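Local coordinates for uncharacterized protein (Pyrococcus furiosus, PDB 4XLZ) that probably removes an acetyl group from N,N'-diacetylchitobiose, as a metal-binding CE-14 deacetylase, at residues E10-L15 against G255-I260. Numbering follows the deposited sequence.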
# COMPACT_ATOMS: atom_id res chain seq x y z
N GLU A 10 19.73 39.10 17.78
CA GLU A 10 18.67 39.90 18.39
C GLU A 10 17.24 39.47 18.02
O GLU A 10 16.38 39.36 18.85
CB GLU A 10 18.93 41.41 17.98
CG GLU A 10 18.04 42.31 18.71
CD GLU A 10 18.23 43.82 18.38
OE1 GLU A 10 19.02 44.20 17.48
OE2 GLU A 10 17.52 44.59 19.07
N ALA A 11 17.01 39.27 16.71
CA ALA A 11 15.74 38.81 16.26
C ALA A 11 15.34 37.43 16.85
O ALA A 11 14.21 37.24 17.25
CB ALA A 11 15.75 38.76 14.73
N PHE A 12 16.29 36.49 16.79
CA PHE A 12 16.06 35.21 17.35
C PHE A 12 15.66 35.22 18.82
O PHE A 12 14.68 34.60 19.25
CB PHE A 12 17.38 34.37 17.14
CG PHE A 12 17.32 33.00 17.81
CD1 PHE A 12 16.77 31.90 17.09
CD2 PHE A 12 17.83 32.82 19.08
CE1 PHE A 12 16.77 30.60 17.69
CE2 PHE A 12 17.83 31.56 19.69
CZ PHE A 12 17.35 30.45 19.00
N ASN A 13 16.40 36.04 19.60
CA ASN A 13 16.02 36.09 21.03
C ASN A 13 14.64 36.72 21.22
O ASN A 13 13.82 36.32 22.06
CB ASN A 13 17.09 36.97 21.80
CG ASN A 13 18.46 36.30 21.91
OD1 ASN A 13 18.59 35.13 21.87
ND2 ASN A 13 19.50 37.11 22.07
N LYS A 14 14.36 37.78 20.46
CA LYS A 14 13.05 38.39 20.58
C LYS A 14 11.88 37.50 20.10
O LYS A 14 10.79 37.43 20.70
CB LYS A 14 13.06 39.72 19.82
CG LYS A 14 11.79 40.58 20.00
CD LYS A 14 11.94 41.82 19.04
CE LYS A 14 10.58 42.64 19.03
NZ LYS A 14 10.60 43.45 20.41
N LEU A 15 12.17 36.75 19.02
CA LEU A 15 11.12 35.80 18.51
C LEU A 15 10.85 34.79 19.64
O LEU A 15 9.70 34.48 19.94
CB LEU A 15 11.69 35.10 17.27
CG LEU A 15 10.68 34.05 16.71
CD1 LEU A 15 9.45 34.76 16.03
CD2 LEU A 15 11.49 33.22 15.63
N GLY A 255 6.02 25.31 19.01
CA GLY A 255 5.32 24.55 17.87
C GLY A 255 5.88 24.99 16.57
O GLY A 255 6.06 24.16 15.62
N LEU A 256 6.11 26.29 16.40
CA LEU A 256 6.60 26.81 15.07
C LEU A 256 7.87 26.12 14.65
O LEU A 256 8.10 25.97 13.45
CB LEU A 256 6.88 28.34 15.29
CG LEU A 256 7.21 29.12 14.09
CD1 LEU A 256 5.89 29.37 13.40
CD2 LEU A 256 7.71 30.60 14.65
N PHE A 257 8.74 25.69 15.58
CA PHE A 257 10.08 25.25 15.20
C PHE A 257 10.07 23.85 14.57
O PHE A 257 11.08 23.44 14.09
CB PHE A 257 11.01 25.23 16.43
CG PHE A 257 11.67 26.60 16.75
CD1 PHE A 257 11.03 27.80 16.44
CD2 PHE A 257 12.96 26.59 17.31
CE1 PHE A 257 11.64 29.06 16.73
CE2 PHE A 257 13.59 27.83 17.63
CZ PHE A 257 12.95 29.06 17.33
N TYR A 258 8.93 23.15 14.66
CA TYR A 258 8.77 21.82 14.01
C TYR A 258 8.51 22.03 12.57
O TYR A 258 8.15 20.99 11.91
CB TYR A 258 7.59 21.08 14.71
CG TYR A 258 7.85 20.55 16.12
CD1 TYR A 258 8.35 19.31 16.29
CD2 TYR A 258 7.64 21.43 17.20
CE1 TYR A 258 8.64 18.85 17.58
CE2 TYR A 258 7.87 20.98 18.50
CZ TYR A 258 8.32 19.73 18.65
OH TYR A 258 8.53 19.21 19.94
N HIS A 259 8.66 23.22 11.99
CA HIS A 259 8.32 23.31 10.55
C HIS A 259 9.05 24.48 9.96
O HIS A 259 9.00 25.60 10.59
CB HIS A 259 6.79 23.50 10.49
CG HIS A 259 6.21 23.57 9.12
ND1 HIS A 259 6.47 22.57 8.16
CD2 HIS A 259 5.35 24.46 8.53
CE1 HIS A 259 5.73 22.83 7.07
NE2 HIS A 259 5.07 23.97 7.27
N ILE A 260 9.68 24.28 8.82
CA ILE A 260 10.36 25.33 8.07
C ILE A 260 11.21 26.29 8.91
O ILE A 260 11.36 27.50 8.50
CB ILE A 260 9.42 26.11 7.09
CG1 ILE A 260 8.39 26.98 7.84
CG2 ILE A 260 8.71 25.09 6.09
CD1 ILE A 260 7.69 27.94 6.84
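L15 N donates to A11 O at 2.7 Å, a helical bond within 10-15 that fixes the backbone from which the L15 side chain reaches F257. Across the contact itself everything is apolar. The F257 ring extends from the 3-10 turn at 255-257 and offers its far edge to the helix: CZ lies 4.1 Å from F12 CE1, and CE1 lies 4.3 Å from L15 CD2. Both atoms of the helix sit near the plane of the F257 ring, and the F12 and F257 side chains cross at about a right angle. F12, with CG opposite its backbone N (chi1 175°), brings CE1 to within touching distance of F257 CZ. L256 CD2 flanks more loosely, 4.7 Å from L15 CD1. The pairing joins the N-terminal helix 8-19 to the loop after strand 247-250, well away from the centre of this Rossmann-like chain with its five-stranded parallel sheet of order 3-2-1-4-5. F12 also touches L266, and F257 touches I267. Y258 N bonds G255 O at 3.2 Å, closing the turn, and beyond it I260 CG2 stands 3.8 Å above the H259 ring. H259 ND1 bonds E146 of a second subunit, and its ring meets edge-to-face H151 of that subunit, which with H40 and D43 forms a cadmium site.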